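Local coordinates for 2,3-dihydroxybenzoate-AMP ligase (Mycobacterium smegmatis, PDB 5KEI), which belongs to the ANL superfamily of enzymes, with a large AMP-binding domain and a small C-terminal domain, at residues A[471-476]-A[485-490]; A[477-482]-A[513-518]; A[498-503]-A[530-535]. All coordinates share one frame; numbering follows the deposited sequence.

Interaction 1: residues A[471-476]-A[485-490]; sequences DLEEHL and AAAVAL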
loop_
_atom_site.group_PDB
_atom_site.type_symbol
_atom_site.label_atom_id
_atom_site.label_comp_id
_atom_site.label_asym_id
_atom_site.label_seq_id
_atom_site.Cartn_x
_atom_site.Cartn_y
_atom_site.Cartn_z
ATOM N N ASP A 471 18.044 -7.810 3.589
ATOM C CA ASP A 471 17.119 -8.926 3.664
ATOM C C ASP A 471 17.548 -9.946 4.735
ATOM O O ASP A 471 16.696 -10.602 5.342
ATOM C CB ASP A 471 16.948 -9.600 2.299
ATOM C CG ASP A 471 15.934 -10.756 2.343
ATOM O OD1 ASP A 471 14.758 -10.535 2.754
ATOM O OD2 ASP A 471 16.311 -11.889 1.961
ATOM N N LEU A 472 18.847 -10.066 4.997
ATOM C CA LEU A 472 19.275 -10.889 6.120
ATOM C C LEU A 472 18.665 -10.361 7.421
ATOM O O LEU A 472 18.190 -11.139 8.245
ATOM C CB LEU A 472 20.801 -10.930 6.227
ATOM C CG LEU A 472 21.326 -11.692 7.450
ATOM C CD1 LEU A 472 20.689 -13.073 7.572
ATOM C CD2 LEU A 472 22.839 -11.815 7.405
ATOM N N GLU A 473 18.690 -9.037 7.585
ATOM C CA GLU A 473 18.141 -8.364 8.757
ATOM C C GLU A 473 16.639 -8.559 8.865
ATOM O O GLU A 473 16.113 -8.735 9.953
ATOM C CB GLU A 473 18.451 -6.868 8.719
ATOM C CG GLU A 473 19.835 -6.518 9.190
ATOM C CD GLU A 473 20.300 -5.157 8.697
ATOM O OE1 GLU A 473 19.445 -4.309 8.324
ATOM O OE2 GLU A 473 21.534 -4.941 8.686
ATOM N N GLU A 474 15.942 -8.516 7.736
ATOM C CA GLU A 474 14.502 -8.715 7.775
ATOM C C GLU A 474 14.156 -10.133 8.252
ATOM O O GLU A 474 13.195 -10.315 8.989
ATOM C CB GLU A 474 13.877 -8.424 6.406
ATOM C CG GLU A 474 13.834 -6.930 6.044
ATOM C CD GLU A 474 12.972 -6.107 6.999
ATOM O OE1 GLU A 474 12.005 -6.663 7.571
ATOM O OE2 GLU A 474 13.259 -4.899 7.174
ATOM N N HIS A 475 14.951 -11.119 7.838
ATOM C CA HIS A 475 14.777 -12.520 8.230
ATOM C C HIS A 475 14.962 -12.730 9.728
ATOM O O HIS A 475 14.224 -13.486 10.363
ATOM C CB HIS A 475 15.786 -13.426 7.492
ATOM C CG HIS A 475 15.411 -13.762 6.078
ATOM N ND1 HIS A 475 14.324 -14.545 5.764
ATOM C CD2 HIS A 475 16.010 -13.455 4.903
ATOM C CE1 HIS A 475 14.259 -14.694 4.451
ATOM N NE2 HIS A 475 15.266 -14.039 3.908
ATOM N N LEU A 476 15.989 -12.084 10.276
ATOM C CA LEU A 476 16.334 -12.224 11.686
ATOM C C LEU A 476 15.259 -11.601 12.554
ATOM O O LEU A 476 14.936 -12.129 13.616
ATOM C CB LEU A 476 17.687 -11.572 11.979
ATOM C CG LEU A 476 18.934 -12.286 11.454
ATOM C CD1 LEU A 476 20.168 -11.479 11.788
ATOM C CD2 LEU A 476 19.056 -13.716 12.005
ATOM N N ALA A 485 17.896 -5.592 14.595
ATOM C CA ALA A 485 19.023 -6.373 14.076
ATOM C C ALA A 485 19.866 -5.561 13.109
ATOM O O ALA A 485 19.341 -4.732 12.372
ATOM C CB ALA A 485 18.535 -7.642 13.395
ATOM N N ALA A 486 21.174 -5.800 13.110
ATOM C CA ALA A 486 22.070 -5.192 12.126
ATOM C C ALA A 486 23.118 -6.196 11.615
ATOM O O ALA A 486 23.917 -6.721 12.384
ATOM C CB ALA A 486 22.752 -3.968 12.716
ATOM N N ALA A 487 23.084 -6.480 10.316
ATOM C CA ALA A 487 24.081 -7.340 9.693
ATOM C C ALA A 487 25.215 -6.448 9.229
ATOM O O ALA A 487 25.021 -5.531 8.430
ATOM C CB ALA A 487 23.490 -8.141 8.526
ATOM N N VAL A 488 26.399 -6.693 9.765
ATOM C CA VAL A 488 27.525 -5.813 9.533
ATOM C C VAL A 488 28.681 -6.604 8.897
ATOM O O VAL A 488 28.828 -7.813 9.125
ATOM C CB VAL A 488 27.959 -5.143 10.857
ATOM C CG1 VAL A 488 28.928 -4.051 10.593
ATOM C CG2 VAL A 488 26.738 -4.567 11.581
ATOM N N ALA A 489 29.476 -5.917 8.083
ATOM C CA ALA A 489 30.628 -6.509 7.419
ATOM C C ALA A 489 31.896 -6.265 8.222
ATOM O O ALA A 489 32.208 -5.127 8.577
ATOM C CB ALA A 489 30.781 -5.944 6.005
ATOM N N LEU A 490 32.613 -7.345 8.517
ATOM C CA LEU A 490 33.923 -7.255 9.148
ATOM C C LEU A 490 34.977 -7.858 8.233
ATOM O O LEU A 490 34.732 -8.901 7.622
ATOM C CB LEU A 490 33.913 -7.974 10.485
ATOM C CG LEU A 490 32.942 -7.357 11.483
ATOM C CD1 LEU A 490 32.791 -8.301 12.648
ATOM C CD2 LEU A 490 33.425 -5.994 11.934
#
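E473 reaches from helix 471-476 to strand 485-490 and takes the backbone N-H of A487 on its carboxylate: A487 N lies 2.7 Å from E473 OE2, with 158° at the hydrogen. The donor comes to the anti side of that oxygen, 19° out of the carboxylate plane. The route there is set by the side chain's torsions. CG stands opposite the carbonyl carbon (chi1 -81°) and the chain then runs out extended, its methylene passing beside the strand backbone, with E473 CG 3.7 Å from A485 O.

Small residues let the helix come close. The segment axes, running roughly antiparallel, approach to 7.6 Å, and A485 and A487 both direct their methyl groups at the helix. L472 lays CD2 against one of them, 3.9 Å from A487 CB. L476 meets the other more loosely, with L476 CB 4.3 Å from A485 CB.

Two further partners from outside the segments hold the glutamate: K549 forms a salt bridge with E473 OE2 and also donates to A487 O, and R424 forms a salt bridge with E473 OE1. L519 of helix 512-521 also packs on both L472 and L476.

With two cationic partners and a peptide N-H around one buried carboxylate, E473 is probably held in its charged form, tying helix, strand and the C-terminal K549 into one polar cluster.

Interaction 2: residues A[477-482]-A[513-518]; sequences LTHPSV and AELHAH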
loop_
_atom_site.group_PDB
_atom_site.type_symbol
_atom_site.label_atom_id
_atom_site.label_comp_id
_atom_site.label_asym_id
_atom_site.label_seq_id
_atom_site.Cartn_x
_atom_site.Cartn_y
_atom_site.Cartn_z
ATOM N N LEU A 477 14.713 -10.477 12.084
ATOM C CA LEU A 477 13.656 -9.752 12.777
ATOM C C LEU A 477 12.360 -10.562 12.922
ATOM O O LEU A 477 11.562 -10.275 13.806
ATOM C CB LEU A 477 13.370 -8.430 12.052
ATOM C CG LEU A 477 14.465 -7.362 12.175
ATOM C CD1 LEU A 477 14.314 -6.291 11.116
ATOM C CD2 LEU A 477 14.448 -6.747 13.559
ATOM N N THR A 478 12.157 -11.583 12.090
ATOM C CA THR A 478 10.950 -12.402 12.216
ATOM C C THR A 478 11.023 -13.358 13.395
ATOM O O THR A 478 10.066 -14.071 13.676
ATOM C CB THR A 478 10.661 -13.233 10.953
ATOM O OG1 THR A 478 11.598 -14.316 10.849
ATOM C CG2 THR A 478 10.693 -12.346 9.700
ATOM N N HIS A 479 12.171 -13.385 14.063
ATOM C CA HIS A 479 12.331 -14.094 15.330
ATOM C C HIS A 479 11.748 -13.236 16.460
ATOM O O HIS A 479 12.032 -12.024 16.554
ATOM C CB HIS A 479 13.808 -14.395 15.572
ATOM C CG HIS A 479 14.072 -15.480 16.566
ATOM N ND1 HIS A 479 13.848 -15.327 17.918
ATOM C CD2 HIS A 479 14.589 -16.723 16.410
ATOM C CE1 HIS A 479 14.193 -16.437 18.549
ATOM N NE2 HIS A 479 14.652 -17.299 17.657
ATOM N N PRO A 480 10.913 -13.853 17.314
ATOM C CA PRO A 480 10.275 -13.176 18.455
ATOM C C PRO A 480 11.277 -12.660 19.489
ATOM O O PRO A 480 10.947 -11.776 20.277
ATOM C CB PRO A 480 9.383 -14.267 19.059
ATOM C CG PRO A 480 9.992 -15.557 18.596
ATOM C CD PRO A 480 10.516 -15.268 17.221
ATOM N N SER A 481 12.488 -13.201 19.486
ATOM C CA SER A 481 13.510 -12.751 20.426
ATOM C C SER A 481 14.347 -11.604 19.871
ATOM O O SER A 481 14.986 -10.883 20.630
ATOM C CB SER A 481 14.417 -13.915 20.834
ATOM O OG SER A 481 13.705 -14.870 21.612
ATOM N N VAL A 482 14.339 -11.431 18.553
ATOM C CA VAL A 482 15.068 -10.330 17.932
ATOM C C VAL A 482 14.187 -9.083 17.786
ATOM O O VAL A 482 13.247 -9.038 16.964
ATOM C CB VAL A 482 15.617 -10.717 16.549
ATOM C CG1 VAL A 482 16.453 -9.580 15.975
ATOM C CG2 VAL A 482 16.431 -11.998 16.634
ATOM N N ALA A 513 23.368 -20.622 16.935
ATOM C CA ALA A 513 22.889 -21.849 16.321
ATOM C C ALA A 513 21.369 -21.868 16.269
ATOM O O ALA A 513 20.781 -22.418 15.346
ATOM C CB ALA A 513 23.414 -23.063 17.061
ATOM N N GLU A 514 20.729 -21.254 17.252
ATOM C CA GLU A 514 19.279 -21.131 17.205
ATOM C C GLU A 514 18.859 -20.162 16.092
ATOM O O GLU A 514 18.000 -20.492 15.271
ATOM C CB GLU A 514 18.737 -20.703 18.571
ATOM C CG GLU A 514 18.866 -21.811 19.635
ATOM C CD GLU A 514 19.056 -21.289 21.061
ATOM O OE1 GLU A 514 18.539 -20.193 21.388
ATOM O OE2 GLU A 514 19.727 -21.984 21.857
ATOM N N LEU A 515 19.488 -18.994 16.035
ATOM C CA LEU A 515 19.244 -18.056 14.941
ATOM C C LEU A 515 19.520 -18.696 13.581
ATOM O O LEU A 515 18.779 -18.467 12.626
ATOM C CB LEU A 515 20.089 -16.793 15.115
ATOM C CG LEU A 515 19.543 -15.826 16.173
ATOM C CD1 LEU A 515 20.404 -14.581 16.327
ATOM C CD2 LEU A 515 18.118 -15.435 15.833
ATOM N N HIS A 516 20.583 -19.496 13.492
ATOM C CA HIS A 516 20.886 -20.248 12.266
ATOM C C HIS A 516 19.749 -21.210 11.895
ATOM O O HIS A 516 19.355 -21.303 10.737
ATOM C CB HIS A 516 22.199 -21.032 12.418
ATOM C CG HIS A 516 23.415 -20.286 11.963
ATOM N ND1 HIS A 516 24.234 -20.741 10.947
ATOM C CD2 HIS A 516 23.958 -19.118 12.380
ATOM C CE1 HIS A 516 25.222 -19.888 10.768
ATOM N NE2 HIS A 516 25.077 -18.888 11.622
ATOM N N ALA A 517 19.227 -21.931 12.878
ATOM C CA ALA A 517 18.087 -22.819 12.642
ATOM C C ALA A 517 16.867 -22.040 12.121
ATOM O O ALA A 517 16.171 -22.491 11.210
ATOM C CB ALA A 517 17.733 -23.566 13.917
ATOM N N HIS A 518 16.620 -20.870 12.708
ATOM C CA HIS A 518 15.509 -20.007 12.295
ATOM C C HIS A 518 15.690 -19.529 10.866
ATOM O O HIS A 518 14.725 -19.453 10.101
ATOM C CB HIS A 518 15.385 -18.802 13.235
ATOM C CG HIS A 518 14.335 -17.815 12.825
ATOM N ND1 HIS A 518 13.023 -17.903 13.243
ATOM C CD2 HIS A 518 14.405 -16.715 12.033
ATOM C CE1 HIS A 518 12.333 -16.900 12.729
ATOM N NE2 HIS A 518 13.148 -16.166 11.990
#
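H479 and H518 bring the two backbones to within 7.4 Å, CA to CA, where a type I beta turn from H479 to V482 faces one side of helix 513-518. The two imidazoles form an edge-to-face pair, the edge of H479 turned to the face of H518, with ring centroids 5.0 Å apart and planes at 60°. The approach is led by H479 CD2, which comes 3.7 Å from H518 ND1. Closer to the backbone, the methylene adds a CH-pi contact: H479 CB sits 4.1 Å from the centroid of the H518 ring, only 10° off its normal.

At its edge the H518 ring is also pinned by a hydrogen bond, H518 NE2 donating to T478 OG1 at 2.7 Å with the hydroxyl oxygen in the ring plane. T478 can offer that oxygen because chi1 of 73° places it between the backbone N and the carbonyl carbon. The same OG1 is bonded to H475 O in the preceding helix. H479 is fixed from within its own turn, since S481 N donates to H479 ND1 at 3.0 Å, close to the ring plane, and so limits rotation of the imidazole.

Beside H479 the contact turns apolar. L515 presents CD2 to both H479, where CD2 is the nearest atom, and V482, standing 3.9 Å from V482 CG2, while V510 covers H479 and L515 from a neighbouring loop.

This is a helix-turn-strand connection, from helix 469-477 to strand 482-492, docked on the next helix of the small alpha/beta C-terminal domain of an ANL enzyme.

Interaction 3: residues A[498-503]-A[530-535]; sequences KICAVV and PDALVP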
loop_
_atom_site.group_PDB
_atom_site.type_symbol
_atom_site.label_atom_id
_atom_site.label_comp_id
_atom_site.label_asym_id
_atom_site.label_seq_id
_atom_site.Cartn_x
_atom_site.Cartn_y
_atom_site.Cartn_z
ATOM N N LYS A 498 33.273 -11.008 6.770
ATOM C CA LYS A 498 32.363 -11.905 7.461
ATOM C C LYS A 498 31.124 -11.137 7.912
ATOM O O LYS A 498 31.134 -9.897 8.011
ATOM C CB LYS A 498 33.041 -12.589 8.652
ATOM C CG LYS A 498 33.657 -11.657 9.662
ATOM C CD LYS A 498 34.132 -12.449 10.872
ATOM C CE LYS A 498 34.836 -11.553 11.878
ATOM N NZ LYS A 498 35.327 -12.313 13.067
ATOM N N ILE A 499 30.059 -11.890 8.175
ATOM C CA ILE A 499 28.790 -11.318 8.594
ATOM C C ILE A 499 28.620 -11.306 10.133
ATOM O O ILE A 499 28.464 -12.348 10.766
ATOM C CB ILE A 499 27.614 -12.085 7.951
ATOM C CG1 ILE A 499 27.652 -11.961 6.417
ATOM C CG2 ILE A 499 26.302 -11.564 8.488
ATOM C CD1 ILE A 499 26.650 -12.872 5.699
ATOM N N CYS A 500 28.644 -10.121 10.734
ATOM C CA CYS A 500 28.349 -10.029 12.156
ATOM C C CYS A 500 26.937 -9.509 12.423
ATOM O O CYS A 500 26.594 -8.369 12.068
ATOM C CB CYS A 500 29.362 -9.144 12.867
ATOM S SG CYS A 500 29.294 -9.408 14.639
ATOM N N ALA A 501 26.124 -10.359 13.048
ATOM C CA ALA A 501 24.766 -9.985 13.439
ATOM C C ALA A 501 24.773 -9.354 14.819
ATOM O O ALA A 501 24.909 -10.031 15.840
ATOM C CB ALA A 501 23.824 -11.186 13.407
ATOM N N VAL A 502 24.651 -8.037 14.821
ATOM C CA VAL A 502 24.496 -7.271 16.035
ATOM C C VAL A 502 23.000 -7.132 16.340
ATOM O O VAL A 502 22.254 -6.500 15.597
ATOM C CB VAL A 502 25.162 -5.886 15.904
ATOM C CG1 VAL A 502 25.209 -5.208 17.252
ATOM C CG2 VAL A 502 26.555 -6.043 15.345
ATOM N N VAL A 503 22.572 -7.725 17.444
ATOM C CA VAL A 503 21.159 -7.877 17.729
ATOM C C VAL A 503 20.745 -7.247 19.068
ATOM O O VAL A 503 21.460 -7.367 20.062
ATOM C CB VAL A 503 20.790 -9.384 17.737
ATOM C CG1 VAL A 503 19.366 -9.619 18.292
ATOM C CG2 VAL A 503 20.958 -9.975 16.349
ATOM N N PRO A 530 24.828 -15.416 9.490
ATOM C CA PRO A 530 25.863 -14.640 10.187
ATOM C C PRO A 530 26.945 -15.548 10.766
ATOM O O PRO A 530 26.609 -16.618 11.268
ATOM C CB PRO A 530 25.097 -13.933 11.320
ATOM C CG PRO A 530 23.663 -14.190 11.078
ATOM C CD PRO A 530 23.562 -15.428 10.235
ATOM N N ASP A 531 28.203 -15.126 10.697
ATOM C CA ASP A 531 29.303 -15.885 11.274
ATOM C C ASP A 531 29.393 -15.664 12.791
ATOM O O ASP A 531 29.914 -16.511 13.532
ATOM C CB ASP A 531 30.635 -15.503 10.613
ATOM C CG ASP A 531 30.594 -15.610 9.097
ATOM O OD1 ASP A 531 30.670 -16.746 8.568
ATOM O OD2 ASP A 531 30.494 -14.547 8.435
ATOM N N ALA A 532 28.888 -14.522 13.253
ATOM C CA ALA A 532 28.973 -14.187 14.675
ATOM C C ALA A 532 27.747 -13.420 15.136
ATOM O O ALA A 532 27.104 -12.725 14.356
ATOM C CB ALA A 532 30.231 -13.390 14.958
ATOM N N LEU A 533 27.422 -13.558 16.413
ATOM C CA LEU A 533 26.259 -12.893 16.980
ATOM C C LEU A 533 26.687 -12.020 18.153
ATOM O O LEU A 533 27.377 -12.494 19.053
ATOM C CB LEU A 533 25.231 -13.928 17.417
ATOM C CG LEU A 533 24.100 -13.430 18.304
ATOM C CD1 LEU A 533 23.112 -12.605 17.488
ATOM C CD2 LEU A 533 23.426 -14.612 18.955
ATOM N N VAL A 534 26.308 -10.744 18.146
ATOM C CA VAL A 534 26.719 -9.839 19.227
ATOM C C VAL A 534 25.538 -9.013 19.737
ATOM O O VAL A 534 24.960 -8.223 18.991
ATOM C CB VAL A 534 27.862 -8.899 18.775
ATOM C CG1 VAL A 534 28.015 -7.742 19.729
ATOM C CG2 VAL A 534 29.176 -9.662 18.655
ATOM N N PRO A 535 25.150 -9.222 21.009
ATOM C CA PRO A 535 24.048 -8.471 21.623
ATOM C C PRO A 535 24.433 -7.060 22.070
ATOM O O PRO A 535 25.526 -6.825 22.578
ATOM C CB PRO A 535 23.661 -9.336 22.833
ATOM C CG PRO A 535 24.257 -10.683 22.553
ATOM C CD PRO A 535 25.523 -10.391 21.817
#
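I499 O receives two backbone N-H groups from the start of segment 530-535. D531 N binds it at 2.8 Å, in the carbonyl plane, and A532 N adds a weak bond at 3.3 Å. Along the same edge of the strand, I499 N donates to D531 OD2 at 2.7 Å, meeting the oxygen nearly in line with its C-O bond. D531 therefore clasps both the N-H and the C=O of I499, one with its side chain and one with its backbone. With chi1 of -53°, its CG stands opposite the carbonyl carbon, and the carboxylate lies against K498 CB. The other oxygen, OD1, forms a salt bridge with R462, which probably steadies the carboxylate and favours its charged form.

Beyond this clasp the chains settle into parallel pairing, their segment axes 22° apart. A501 uses both its N-H and its C=O toward the neighbouring strand, its N donating to A532 O and its O accepting from V534 N, and V503 N donates to V534 O. CA-H...O contacts fill in between them, including V502 CA to V534 O at 3.1 Å.

The two faces of the sheet are packed differently. On the face of A501 and V503, P530 CB rests 3.7 Å from A501 CB, and the CD1 branch of L533 slants across V503, 3.6 Å from CG2. L512 and L515 of the connecting helix cover L533, and L519 covers P530. On the opposite face C500 SG rests against two residues of the neighbouring strand, 4.1 Å from A532 CB and 4.0 Å from V534 CG2.

Strand 498-505, helix 512-521 and strand 532-535 make up a beta-alpha-beta unit, and the helix lies over the A501-V503 face as it carries the chain between two adjacent parallel strands.

Overall arrangement
All three contacts lie within the small C-terminal domain, with centres 25 to 32 Å from the centre of the chain. Interaction 1 closes before interaction 3 opens, whereas interaction 2 crosses both along the sequence. The centres of interactions 1 and 3 are about 8 Å apart, and each lies about 12 Å from that of interaction 2. Strand 498-505 sits mid-sheet, antiparallel to strand 482-492 and parallel to strand 532-535, so interactions 1 and 3 share one sheet. Interaction 2 docks the turn after helix 469-477 on helix 512-521, and both helices pack on the sheet: L515 touches both L476 and L533, and H516 bonds to P530 O. Together they make one compact alpha/beta unit.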